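Local structure of citrate synthase (Metallosphaera sedula, 6ABW) at residues K78-E83 with N131-V136; I92-S97 with M108-S113. The protein probably catalyses the condensation of oxaloacetate with acetyl-CoA and water to give citrate and CoA, a step of the tricarboxylic acid cycle. All blocks are in the same frame, centred on the assembly; numbering follows the deposited sequence.

Interaction 1. Residues K78-E83 with N131-V136; sequences KSALDE and NAVKLV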
loop_
_atom_site.group_PDB
_atom_site.type_symbol
_atom_site.label_atom_id
_atom_site.label_comp_id
_atom_site.label_asym_id
_atom_site.label_seq_id
_atom_site.Cartn_x
_atom_site.Cartn_y
_atom_site.Cartn_z
ATOM N N LYS A 78 -28.765 1.603 0.119
ATOM C CA LYS A 78 -28.942 0.407 0.858
ATOM C C LYS A 78 -28.978 -0.881 0.039
ATOM O O LYS A 78 -28.374 -1.878 0.457
ATOM C CB LYS A 78 -30.187 0.517 1.692
ATOM C CG LYS A 78 -30.027 1.492 2.838
ATOM C CD LYS A 78 -31.330 1.609 3.583
ATOM C CE LYS A 78 -31.097 2.352 4.895
ATOM N NZ LYS A 78 -32.419 2.463 5.555
ATOM N N SER A 79 -29.705 -0.898 -1.078
ATOM C CA SER A 79 -29.722 -2.098 -1.961
ATOM C C SER A 79 -28.310 -2.384 -2.529
ATOM O O SER A 79 -27.917 -3.547 -2.659
ATOM C CB SER A 79 -30.630 -1.877 -3.181
ATOM O OG SER A 79 -31.895 -1.570 -2.722
ATOM N N ALA A 80 -27.579 -1.343 -2.857
ATOM C CA ALA A 80 -26.201 -1.516 -3.393
ATOM C C ALA A 80 -25.258 -2.126 -2.323
ATOM O O ALA A 80 -24.488 -3.057 -2.614
ATOM C CB ALA A 80 -25.661 -0.213 -3.887
ATOM N N LEU A 81 -25.394 -1.667 -1.069
ATOM C CA LEU A 81 -24.659 -2.301 0.029
ATOM C C LEU A 81 -25.022 -3.760 0.172
ATOM O O LEU A 81 -24.147 -4.629 0.219
ATOM C CB LEU A 81 -24.891 -1.597 1.369
ATOM C CG LEU A 81 -24.326 -0.222 1.457
ATOM C CD1 LEU A 81 -24.973 0.502 2.652
ATOM C CD2 LEU A 81 -22.801 -0.255 1.687
ATOM N N ASP A 82 -26.339 -4.062 0.167
ATOM C CA ASP A 82 -26.791 -5.441 0.336
ATOM C C ASP A 82 -26.265 -6.407 -0.700
ATOM O O ASP A 82 -25.872 -7.498 -0.352
ATOM C CB ASP A 82 -28.307 -5.567 0.311
ATOM C CG ASP A 82 -28.958 -4.952 1.565
ATOM O OD1 ASP A 82 -28.254 -4.766 2.606
ATOM O OD2 ASP A 82 -30.183 -4.655 1.534
ATOM N N GLU A 83 -26.182 -5.953 -1.920
ATOM C CA GLU A 83 -25.771 -6.907 -2.989
ATOM C C GLU A 83 -24.238 -7.043 -2.988
ATOM O O GLU A 83 -23.741 -8.002 -3.509
ATOM C CB GLU A 83 -26.360 -6.526 -4.332
ATOM C CG GLU A 83 -25.738 -5.346 -4.983
ATOM C CD GLU A 83 -26.435 -4.868 -6.259
ATOM O OE1 GLU A 83 -26.325 -3.629 -6.557
ATOM O OE2 GLU A 83 -27.058 -5.709 -6.971
ATOM N N ASN A 131 -18.552 2.215 -6.949
ATOM C CA ASN A 131 -17.426 1.311 -6.581
ATOM C C ASN A 131 -17.031 1.488 -5.110
ATOM O O ASN A 131 -16.774 0.528 -4.449
ATOM C CB ASN A 131 -16.209 1.549 -7.490
ATOM C CG ASN A 131 -16.489 1.133 -8.974
ATOM O OD1 ASN A 131 -15.811 1.584 -9.914
ATOM N ND2 ASN A 131 -17.449 0.287 -9.160
ATOM N N ALA A 132 -17.029 2.720 -4.610
ATOM C CA ALA A 132 -16.722 2.977 -3.193
ATOM C C ALA A 132 -17.776 2.401 -2.234
ATOM O O ALA A 132 -17.460 1.834 -1.157
ATOM C CB ALA A 132 -16.570 4.444 -2.989
ATOM N N VAL A 133 -19.063 2.526 -2.618
ATOM C CA VAL A 133 -20.158 1.945 -1.811
ATOM C C VAL A 133 -20.008 0.454 -1.666
ATOM O O VAL A 133 -20.142 -0.088 -0.584
ATOM C CB VAL A 133 -21.549 2.267 -2.408
ATOM C CG1 VAL A 133 -22.665 1.440 -1.732
ATOM C CG2 VAL A 133 -21.851 3.742 -2.178
ATOM N N LYS A 134 -19.678 -0.197 -2.780
ATOM C CA LYS A 134 -19.501 -1.643 -2.742
ATOM C C LYS A 134 -18.257 -2.003 -1.859
ATOM O O LYS A 134 -18.250 -3.001 -1.151
ATOM C CB LYS A 134 -19.307 -2.206 -4.152
ATOM C CG LYS A 134 -20.630 -2.294 -4.972
ATOM C CD LYS A 134 -20.442 -2.978 -6.314
ATOM C CE LYS A 134 -19.936 -1.991 -7.367
ATOM N NZ LYS A 134 -19.649 -2.758 -8.602
ATOM N N LEU A 135 -17.223 -1.210 -1.944
ATOM C CA LEU A 135 -16.022 -1.466 -1.127
ATOM C C LEU A 135 -16.343 -1.358 0.374
ATOM O O LEU A 135 -15.843 -2.131 1.172
ATOM C CB LEU A 135 -14.904 -0.450 -1.541
ATOM C CG LEU A 135 -13.541 -0.620 -0.801
ATOM C CD1 LEU A 135 -12.402 -0.075 -1.662
ATOM C CD2 LEU A 135 -13.512 0.093 0.544
ATOM N N VAL A 136 -17.112 -0.356 0.768
ATOM C CA VAL A 136 -17.487 -0.165 2.185
ATOM C C VAL A 136 -18.272 -1.374 2.713
ATOM O O VAL A 136 -17.998 -1.895 3.798
ATOM C CB VAL A 136 -18.263 1.152 2.399
ATOM C CG1 VAL A 136 -18.861 1.154 3.797
ATOM C CG2 VAL A 136 -17.271 2.312 2.214
#
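Helix 71-84 packs against helix 128-151 in the predominantly helical fold of citrate synthase, and V133 is the residue of 131-136 that meets both A80 and L81 of 78-83. The CA atoms come nearest between L81 and K134, at 5.9 Å, and the side chains meet through apolar atoms, with no hydrogen bond between the segments. V133 CG1 carries the side-chain contacts. With CG1 anti to the backbone N (chi1 169°), this branch is directed at the other helix, where A80 CB meets V133 CG1 at 4.0 Å. L81 reaches the same methyl with its branched end: L81 CD2 lies 3.8 Å from V133 CG1, and the two side chains cross at about a right angle. The CB of L81 points neither at nor away from the partner helix. It is the CD2 branch that closes the gap, also resting 3.5 Å from V133 O in van der Waals contact with the backbone.

A third helix joins this helix-on-helix packing, as L64 and E57 of helix 56-65 touch V133 and L81, and L77 also touches V133. On another face of 131-136, A132 and L135 pack on helices 214-225 and 342-365. A glycerol, probably from the crystallisation liquor, is hydrogen-bonded through its O2 to D82 OD1 and lies about 4 Å from the L81 side chain.

Interaction 2. Residues I92-S97 with M108-S113; sequences IDMIYS and METAFS
Between M94 and I95 of helix 89-97 and T110 and A111 of helix 104-119 no flat group intervenes; the rings of Y96 and F112 take no part in the contact across the pair, each pointing to other neighbours. Each has a carbonyl oxygen of its own helix at its edge and in its plane, I92 O for Y96 and M108 O for F112. The contact itself is made by apolar carbon atoms. M94 bends at its last torsion (chi3 27°), bringing CE to 3.6 Å from T110 CG2 and 3.7 Å from T110 O, and the two side chains cross obliquely. At the next residue of each helix, A111 CB lies against the CG1-CD1 branch of I95, 3.8 Å from I95 CG1 and 3.9 Å from I95 CD1. T110 OG1 hydrogen-bonds to G106 O, while its methyl serves the packing. S113 N and S113 OG approach E109 O from opposite faces of its carbonyl plane, the hydroxyl at 3.0 Å.

S113 OG also pairs with S113 OG of the second subunit, and M94 packs on M94 there, consistent with the helical dimer interface of citrate synthases. Within the chain, helix 104-119 is backed by helix 214-225 through M108, E109, F112 and S113, and helix 128-151 receives Y96, M108 and F112.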
loop_
_atom_site.group_PDB
_atom_site.type_symbol
_atom_site.label_atom_id
_atom_site.label_comp_id
_atom_site.label_asym_id
_atom_site.label_seq_id
_atom_site.Cartn_x
_atom_site.Cartn_y
_atom_site.Cartn_z
ATOM N N ILE A 92 -12.380 -15.255 1.599
ATOM C CA ILE A 92 -12.610 -15.787 2.907
ATOM C C ILE A 92 -11.528 -16.817 3.254
ATOM O O ILE A 92 -10.957 -16.790 4.354
ATOM C CB ILE A 92 -14.041 -16.404 3.049
ATOM C CG1 ILE A 92 -15.158 -15.410 2.754
ATOM C CG2 ILE A 92 -14.200 -17.112 4.394
ATOM C CD1 ILE A 92 -15.003 -14.092 3.441
ATOM N N ASP A 93 -11.213 -17.713 2.311
ATOM C CA ASP A 93 -10.207 -18.765 2.541
ATOM C C ASP A 93 -8.878 -18.133 2.901
ATOM O O ASP A 93 -8.123 -18.636 3.756
ATOM C CB ASP A 93 -9.985 -19.633 1.290
ATOM C CG ASP A 93 -11.203 -20.506 0.890
ATOM O OD1 ASP A 93 -12.189 -20.601 1.668
ATOM O OD2 ASP A 93 -11.147 -21.071 -0.263
ATOM N N MET A 94 -8.567 -17.030 2.262
ATOM C CA MET A 94 -7.295 -16.383 2.536
ATOM C C MET A 94 -7.199 -15.837 3.921
ATOM O O MET A 94 -6.175 -16.013 4.598
ATOM C CB MET A 94 -7.054 -15.237 1.571
ATOM C CG MET A 94 -6.789 -15.793 0.174
ATOM S SD MET A 94 -6.399 -14.540 -1.095
ATOM C CE MET A 94 -5.698 -13.289 -0.049
ATOM N N ILE A 95 -8.272 -15.211 4.390
ATOM C CA ILE A 95 -8.310 -14.726 5.742
ATOM C C ILE A 95 -8.062 -15.883 6.757
ATOM O O ILE A 95 -7.305 -15.737 7.750
ATOM C CB ILE A 95 -9.651 -13.998 6.044
ATOM C CG1 ILE A 95 -9.764 -12.681 5.269
ATOM C CG2 ILE A 95 -9.801 -13.734 7.551
ATOM C CD1 ILE A 95 -11.225 -12.228 5.157
ATOM N N TYR A 96 -8.745 -16.989 6.495
ATOM C CA TYR A 96 -8.690 -18.149 7.377
ATOM C C TYR A 96 -7.402 -18.959 7.198
ATOM O O TYR A 96 -7.116 -19.807 8.013
ATOM C CB TYR A 96 -9.903 -19.073 7.145
ATOM C CG TYR A 96 -11.084 -18.613 7.956
ATOM C CD1 TYR A 96 -11.904 -17.590 7.486
ATOM C CD2 TYR A 96 -11.373 -19.179 9.166
ATOM C CE1 TYR A 96 -13.001 -17.126 8.207
ATOM C CE2 TYR A 96 -12.482 -18.746 9.897
ATOM C CZ TYR A 96 -13.256 -17.715 9.432
ATOM O OH TYR A 96 -14.340 -17.321 10.147
ATOM N N SER A 97 -6.566 -18.645 6.221
ATOM C CA SER A 97 -5.307 -19.386 6.085
ATOM C C SER A 97 -4.097 -18.661 6.728
ATOM O O SER A 97 -3.044 -19.261 6.896
ATOM C CB SER A 97 -5.049 -19.676 4.625
ATOM O OG SER A 97 -4.595 -18.519 4.040
ATOM N N MET A 108 -6.696 -7.753 7.143
ATOM C CA MET A 108 -7.463 -6.887 6.281
ATOM C C MET A 108 -6.694 -6.497 5.022
ATOM O O MET A 108 -7.265 -6.435 3.956
ATOM C CB MET A 108 -7.898 -5.601 7.006
ATOM C CG MET A 108 -8.807 -5.754 8.179
ATOM S SD MET A 108 -9.286 -4.087 8.794
ATOM C CE MET A 108 -10.022 -3.303 7.507
ATOM N N GLU A 109 -5.432 -6.125 5.147
ATOM C CA GLU A 109 -4.583 -5.732 4.060
ATOM C C GLU A 109 -4.546 -6.857 3.003
ATOM O O GLU A 109 -4.703 -6.589 1.770
ATOM C CB GLU A 109 -3.179 -5.395 4.601
ATOM C CG GLU A 109 -2.169 -4.898 3.619
ATOM C CD GLU A 109 -0.730 -5.097 4.087
ATOM O OE1 GLU A 109 -0.324 -6.257 4.343
ATOM O OE2 GLU A 109 0.048 -4.158 4.106
ATOM N N THR A 110 -4.439 -8.098 3.455
ATOM C CA THR A 110 -4.337 -9.227 2.572
ATOM C C THR A 110 -5.662 -9.452 1.840
ATOM O O THR A 110 -5.713 -9.621 0.627
ATOM C CB THR A 110 -3.885 -10.461 3.338
ATOM O OG1 THR A 110 -2.642 -10.181 3.982
ATOM C CG2 THR A 110 -3.674 -11.637 2.400
ATOM N N ALA A 111 -6.751 -9.405 2.592
ATOM C CA ALA A 111 -8.079 -9.517 2.012
ATOM C C ALA A 111 -8.414 -8.424 1.022
ATOM O O ALA A 111 -8.889 -8.689 -0.051
ATOM C CB ALA A 111 -9.107 -9.625 3.106
ATOM N N PHE A 112 -8.012 -7.189 1.297
ATOM C CA PHE A 112 -8.241 -6.085 0.360
ATOM C C PHE A 112 -7.359 -6.207 -0.874
ATOM O O PHE A 112 -7.802 -5.791 -1.943
ATOM C CB PHE A 112 -8.096 -4.723 1.045
ATOM C CG PHE A 112 -9.380 -4.225 1.547
ATOM C CD1 PHE A 112 -9.893 -4.634 2.739
ATOM C CD2 PHE A 112 -10.180 -3.432 0.691
ATOM C CE1 PHE A 112 -11.168 -4.214 3.139
ATOM C CE2 PHE A 112 -11.464 -3.034 1.073
ATOM C CZ PHE A 112 -11.966 -3.455 2.275
ATOM N N SER A 113 -6.169 -6.848 -0.750
ATOM C CA SER A 113 -5.335 -7.057 -1.966
ATOM C C SER A 113 -6.033 -8.060 -2.864
ATOM O O SER A 113 -6.094 -7.860 -4.084
ATOM C CB SER A 113 -3.856 -7.527 -1.760
ATOM O OG SER A 113 -3.207 -6.713 -0.797
#

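Interactions 1 and 2 have centres about 19 Å apart and are joined directly by packing of L135 CG on F112 CE2 at 3.7 Å. The two helices of interaction 2, 89-97 and 104-119, follow helix 71-84 and precede helix 128-151, so interaction 2 falls between the two halves of interaction 1 in sequence. Helix 214-225 touches L135 of interaction 1 and F112 of interaction 2, tying the two further. They differ in setting, for the second subunit packs on interaction 2, whereas no other protein chain touches interaction 1. Both lie away from the acetyl-CoA pocket and the predicted active-site residues H270 and D325.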